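NADPH-dependent aldehyde reductase YqhD (Escherichia coli, PDB 4QGS) reduces a broad range of short-chain aldehydes, among them butanal, propanal and toxic acrolein and malondialdehyde, to alcohols with NADPH, using one zinc ion per subunit. Local coordinates at residues 40-45 and 69-74; 145-150 and 183-188. One frame throughout, in Å; residues are numbered along the deposited sequence. Where two conformers were deposited one is given.

In the fold
Both contacts pair neighbouring strands of one parallel sheet in the N-terminal half of the chain, the half that carries the NADP(+)-binding residues. Contact 1 ties one outermost strand of the sheet, 69-73, to 42-46; contact 2 joins 144-148 to 183-186. Strand 99-104 lies between the two pairs, so their centres are about 17 Å apart and their nearest atoms about 7 Å, without touching. The touching residues of contact 2 are all buried, and it lies nearer the NADP(+) site: it contains Thr149, and the side chain of Val147 comes within about 4 Å of that of Tyr190. From contact 1, the side chain of Ile45 is about 11 Å from that of Thr149. The zinc ligands Asp205, His209, His278 and His292 belong to neither.

Contact 1 of 2, residues 40-45 and 69-74; sequences DARVLI and DVLEFG
Val43 O takes two donors from the neighbouring strand: Leu71 N at 2.7 Å, in a bond of 169° at the hydrogen, and a CA-H of Val70 as a longer, weaker companion. The partners are parallel strands 42-46 and 69-73, the two ends of a beta-alpha-beta crossover whose helical part includes helix 57-64, and their short segments meet at 26°. Further along, the same pattern returns with the roles exchanged. Leu71 O accepts Ile45 N at 2.9 Å and also a CA-H of Leu44, and Ile45 O then receives Phe73 N at 2.8 Å.

The side chains split between the two faces. On one, Leu44 makes the contact mainly through CD1. With CG swung opposite the backbone N (chi1 -180°), this methyl reaches across to the outer strand and lodges against Phe73 CB at 3.8 Å and Leu71 CB at 3.9 Å, while also touching the Glu72 carbonyl carbon. The Phe73 side chain leads away to Thr84 and Ala88 of helix 82-95, which covers this face. On the other, Ile45 crosses Val70, a less certain touch because Val70 was modelled in two conformers; Leu58, Val61 and Leu62 of helix 57-64 close over Ile45.

Where the pair begins, Arg42 and Asp69 form a salt bridge at the guanidinium edge, but the atoms are modelled too close for its details to be trusted. At the same end of the pair a water spans the backbones, giving a hydrogen to Ala41 O at 2.7 Å and accepting one from Asp69 N at 3.0 Å.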
loop_
_atom_site.group_PDB
_atom_site.type_symbol
_atom_site.label_atom_id
_atom_site.label_comp_id
_atom_site.label_asym_id
_atom_site.label_seq_id
_atom_site.Cartn_x
_atom_site.Cartn_y
_atom_site.Cartn_z
ATOM N N ASP A 40 18.505 22.496 -14.681
ATOM C CA ASP A 40 19.152 23.341 -13.682
ATOM C C ASP A 40 18.542 23.169 -12.298
ATOM O O ASP A 40 18.744 23.997 -11.412
ATOM C CB ASP A 40 19.068 24.811 -14.095
ATOM C CG ASP A 40 17.643 25.278 -14.323
ATOM O OD1 ASP A 40 17.432 26.510 -14.381
ATOM O OD2 ASP A 40 16.732 24.430 -14.457
ATOM N N ALA A 41 17.792 22.091 -12.116
ATOM C CA ALA A 41 17.225 21.797 -10.804
ATOM C C ALA A 41 18.298 21.519 -9.750
ATOM O O ALA A 41 19.383 21.006 -10.049
ATOM C CB ALA A 41 16.263 20.612 -10.902
ATOM N N ARG A 42 17.997 21.869 -8.503
ATOM C CA ARG A 42 18.788 21.375 -7.390
ATOM C C ARG A 42 17.999 20.212 -6.795
ATOM O O ARG A 42 16.957 20.409 -6.166
ATOM C CB ARG A 42 19.069 22.472 -6.358
ATOM C CG ARG A 42 20.001 22.048 -5.222
ATOM C CD ARG A 42 20.875 23.210 -4.730
ATOM N NE ARG A 42 21.657 23.797 -5.817
ATOM C CZ ARG A 42 22.314 24.953 -5.748
ATOM N NH1 ARG A 42 22.309 25.664 -4.630
ATOM N NH2 ARG A 42 22.989 25.393 -6.805
ATOM N N VAL A 43 18.485 19.001 -7.038
ATOM C CA VAL A 43 17.743 17.783 -6.734
ATOM C C VAL A 43 18.171 17.182 -5.403
ATOM O O VAL A 43 19.352 16.971 -5.171
ATOM C CB VAL A 43 17.944 16.710 -7.833
ATOM C CG1 VAL A 43 17.120 15.464 -7.529
ATOM C CG2 VAL A 43 17.601 17.264 -9.217
ATOM N N LEU A 44 17.211 16.906 -4.526
ATOM C CA LEU A 44 17.501 16.099 -3.346
ATOM C C LEU A 44 16.957 14.686 -3.539
ATOM O O LEU A 44 15.742 14.485 -3.662
ATOM C CB LEU A 44 16.903 16.723 -2.077
ATOM C CG LEU A 44 17.181 15.921 -0.798
ATOM C CD1 LEU A 44 18.658 15.908 -0.463
ATOM C CD2 LEU A 44 16.365 16.461 0.376
ATOM N N ILE A 45 17.867 13.723 -3.576
ATOM C CA ILE A 45 17.531 12.306 -3.616
ATOM C C ILE A 45 17.342 11.785 -2.192
ATOM O O ILE A 45 18.247 11.879 -1.376
ATOM C CB ILE A 45 18.633 11.491 -4.297
ATOM C CG1 ILE A 45 18.814 11.939 -5.743
ATOM C CG2 ILE A 45 18.335 9.983 -4.202
ATOM C CD1 ILE A 45 19.856 11.108 -6.484
ATOM N N ASP A 69 22.864 19.041 -10.560
ATOM C CA ASP A 69 23.127 19.456 -9.190
ATOM C C ASP A 69 22.344 18.552 -8.236
ATOM O O ASP A 69 21.164 18.797 -7.972
ATOM C CB ASP A 69 22.741 20.931 -9.039
ATOM C CG ASP A 69 23.150 21.520 -7.709
ATOM O OD1 ASP A 69 23.837 20.845 -6.921
ATOM O OD2 ASP A 69 22.796 22.689 -7.472
ATOM N N VAL A 70 22.997 17.505 -7.748
ATOM C CA VAL A 70 22.329 16.481 -6.953
ATOM C C VAL A 70 22.868 16.381 -5.522
ATOM O O VAL A 70 24.086 16.344 -5.298
ATOM C CB VAL A 70 22.453 15.100 -7.634
ATOM C CG1 VAL A 70 21.805 14.020 -6.784
ATOM C CG2 VAL A 70 21.840 15.137 -9.032
ATOM N N LEU A 71 21.949 16.345 -4.554
ATOM C CA LEU A 71 22.271 16.149 -3.139
ATOM C C LEU A 71 21.576 14.879 -2.656
ATOM O O LEU A 71 20.659 14.384 -3.319
ATOM C CB LEU A 71 21.824 17.345 -2.294
ATOM C CG LEU A 71 22.642 18.638 -2.243
ATOM C CD1 LEU A 71 22.921 19.200 -3.625
ATOM C CD2 LEU A 71 21.906 19.668 -1.394
ATOM N N GLU A 72 21.994 14.359 -1.503
ATOM C CA GLU A 72 21.411 13.129 -0.972
ATOM C C GLU A 72 20.948 13.275 0.476
ATOM O O GLU A 72 21.547 14.012 1.254
ATOM C CB GLU A 72 22.408 11.976 -1.058
ATOM C CG GLU A 72 22.946 11.679 -2.446
ATOM C CD GLU A 72 23.865 10.466 -2.446
ATOM O OE1 GLU A 72 24.588 10.253 -3.440
ATOM O OE2 GLU A 72 23.861 9.721 -1.442
ATOM N N PHE A 73 19.877 12.569 0.824
ATOM C CA PHE A 73 19.408 12.504 2.203
ATOM C C PHE A 73 18.810 11.133 2.468
ATOM O O PHE A 73 17.742 10.817 1.959
ATOM C CB PHE A 73 18.368 13.593 2.490
ATOM C CG PHE A 73 17.881 13.608 3.921
ATOM C CD1 PHE A 73 18.464 14.448 4.857
ATOM C CD2 PHE A 73 16.846 12.779 4.327
ATOM C CE1 PHE A 73 18.020 14.467 6.167
ATOM C CE2 PHE A 73 16.402 12.789 5.643
ATOM C CZ PHE A 73 16.991 13.636 6.560
ATOM N N GLY A 74 19.485 10.321 3.271
ATOM C CA GLY A 74 19.000 8.983 3.545
ATOM C C GLY A 74 18.564 8.824 4.985
ATOM O O GLY A 74 18.535 9.794 5.742
HETATM O O HOH W 1 20.950 20.612 -12.229
#

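Contact 2 of 2, residues 145-150 and 183-188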
loop_
_atom_site.group_PDB
_atom_site.type_symbol
_atom_site.label_atom_id
_atom_site.label_comp_id
_atom_site.label_asym_id
_atom_site.label_seq_id
_atom_site.Cartn_x
_atom_site.Cartn_y
_atom_site.Cartn_z
ATOM N N GLY A 145 9.459 13.337 -7.725
ATOM C CA GLY A 145 9.261 12.128 -8.495
ATOM C C GLY A 145 9.773 10.979 -7.649
ATOM O O GLY A 145 10.253 11.187 -6.525
ATOM N N CYS A 146 9.657 9.762 -8.162
ATOM C CA CYS A 146 10.168 8.616 -7.423
ATOM C C CYS A 146 10.641 7.500 -8.339
ATOM O O CYS A 146 10.271 7.404 -9.522
ATOM C CB CYS A 146 9.106 8.085 -6.446
ATOM S SG CYS A 146 7.584 7.485 -7.224
ATOM N N VAL A 147 11.500 6.673 -7.771
ATOM C CA VAL A 147 11.956 5.450 -8.390
ATOM C C VAL A 147 11.598 4.345 -7.403
ATOM O O VAL A 147 12.213 4.242 -6.340
ATOM C CB VAL A 147 13.471 5.482 -8.681
ATOM C CG1 VAL A 147 13.924 4.179 -9.322
ATOM C CG2 VAL A 147 13.802 6.673 -9.590
ATOM N N LEU A 148 10.593 3.538 -7.735
ATOM C CA LEU A 148 10.037 2.588 -6.763
ATOM C C LEU A 148 10.646 1.194 -6.868
ATOM O O LEU A 148 10.613 0.569 -7.924
ATOM C CB LEU A 148 8.512 2.495 -6.913
ATOM C CG LEU A 148 7.715 3.768 -6.611
ATOM C CD1 LEU A 148 6.210 3.532 -6.752
ATOM C CD2 LEU A 148 8.039 4.304 -5.218
ATOM N N THR A 149 11.188 0.705 -5.762
ATOM C CA THR A 149 11.827 -0.608 -5.756
ATOM C C THR A 149 10.816 -1.701 -5.423
ATOM O O THR A 149 11.137 -2.892 -5.426
ATOM C CB THR A 149 13.000 -0.654 -4.770
ATOM O OG1 THR A 149 12.573 -0.159 -3.499
ATOM C CG2 THR A 149 14.143 0.216 -5.283
ATOM N N LEU A 150 9.597 -1.269 -5.132
ATOM C CA LEU A 150 8.442 -2.147 -5.006
ATOM C C LEU A 150 7.202 -1.252 -5.083
ATOM O O LEU A 150 7.299 -0.053 -4.838
ATOM C CB LEU A 150 8.498 -2.962 -3.706
ATOM C CG LEU A 150 8.454 -2.259 -2.354
ATOM C CD1 LEU A 150 8.105 -3.272 -1.271
ATOM C CD2 LEU A 150 9.794 -1.621 -2.043
ATOM N N PHE A 183 6.149 12.095 -11.459
ATOM C CA PHE A 183 6.390 10.839 -12.172
ATOM C C PHE A 183 6.809 9.723 -11.231
ATOM O O PHE A 183 7.263 9.970 -10.131
ATOM C CB PHE A 183 7.469 11.004 -13.255
ATOM C CG PHE A 183 8.809 11.392 -12.703
ATOM C CD1 PHE A 183 9.689 10.434 -12.238
ATOM C CD2 PHE A 183 9.179 12.723 -12.636
ATOM C CE1 PHE A 183 10.911 10.796 -11.711
ATOM C CE2 PHE A 183 10.410 13.091 -12.114
ATOM C CZ PHE A 183 11.268 12.129 -11.649
ATOM N N ALA A 184 6.678 8.494 -11.703
ATOM C CA ALA A 184 7.174 7.341 -10.966
ATOM C C ALA A 184 7.857 6.405 -11.944
ATOM O O ALA A 184 7.262 6.024 -12.968
ATOM C CB ALA A 184 6.025 6.634 -10.226
ATOM N N VAL A 185 9.118 6.068 -11.667
ATOM C CA VAL A 185 9.818 5.069 -12.456
ATOM C C VAL A 185 9.590 3.694 -11.850
ATOM O O VAL A 185 9.953 3.465 -10.696
ATOM C CB VAL A 185 11.339 5.328 -12.524
ATOM C CG1 VAL A 185 12.017 4.227 -13.321
ATOM C CG2 VAL A 185 11.605 6.690 -13.143
ATOM N N LEU A 186 8.992 2.805 -12.639
ATOM C CA LEU A 186 8.677 1.441 -12.224
ATOM C C LEU A 186 9.392 0.451 -13.137
ATOM O O LEU A 186 8.932 0.169 -14.245
ATOM C CB LEU A 186 7.158 1.192 -12.278
ATOM C CG LEU A 186 6.245 1.629 -11.125
ATOM C CD1 LEU A 186 6.447 3.074 -10.754
ATOM C CD2 LEU A 186 4.786 1.418 -11.531
ATOM N N ASP A 187 10.531 -0.062 -12.677
ATOM C CA ASP A 187 11.279 -1.043 -13.440
ATOM C C ASP A 187 11.219 -2.381 -12.704
ATOM O O ASP A 187 11.768 -2.518 -11.627
ATOM C CB ASP A 187 12.742 -0.582 -13.621
ATOM C CG ASP A 187 13.566 -1.535 -14.477
ATOM O OD1 ASP A 187 13.123 -2.683 -14.713
ATOM O OD2 ASP A 187 14.671 -1.133 -14.919
ATOM N N PRO A 188 10.539 -3.369 -13.288
ATOM C CA PRO A 188 10.399 -4.676 -12.646
ATOM C C PRO A 188 11.744 -5.318 -12.288
ATOM O O PRO A 188 11.830 -6.077 -11.324
ATOM C CB PRO A 188 9.662 -5.495 -13.705
ATOM C CG PRO A 188 8.833 -4.463 -14.442
ATOM C CD PRO A 188 9.735 -3.262 -14.519
HETATM O O HOH W 2 11.495 1.149 -10.335
#
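Phe183 lays its ring flat over Gly145. From CB the chain turns so that CG sits between the backbone N and the carbonyl carbon (chi1 62°), a crowded position that folds the ring over the neighbouring strand. CD1 lies near both Gly145 CA and Cys146 O, CE1 comes equally near Gly145 CA and Cys146 N, and CD2 and CE2, along the other edge of the ring, lie at similar distances from the same alpha carbon. CZ, at the tip, is closest, 3.7 Å from Gly145 CA. The result is a CH-pi contact with Gly145 CA 3.8 Å from the ring centroid and 12° off its normal. Glycine permits this, since a beta carbon would run into CZ. Leu33, Gln36 and Leu101 also touch the Phe183 side chain. Cutting Phe183 back to an alanine would probably open a gap over Gly145 and leave Leu33, Gln36 and Leu101 without most of the side chain they pack on.

On the other face of the sheet Cys146 SG meets Ala184 CB at 3.5 Å, and farther along Leu148 and Leu186 lie side by side, touching through their CD1 methyls. The backbones are joined by Cys146 N to Phe183 O, Val185 N to Cys146 O at 2.8 Å and Leu148 N to Val185 O.

Past this last bond a water takes over. It donates to Leu148 O at 2.6 Å and Val185 O at 2.8 Å and accepts from Asp187 N, bridging the strand ends as they part. Just beyond lies Thr149, which binds NADP(+). Cofactor contacts made by the loops that leave the carboxyl ends of parallel strands are characteristic of Rossmann-like nucleotide-binding folds.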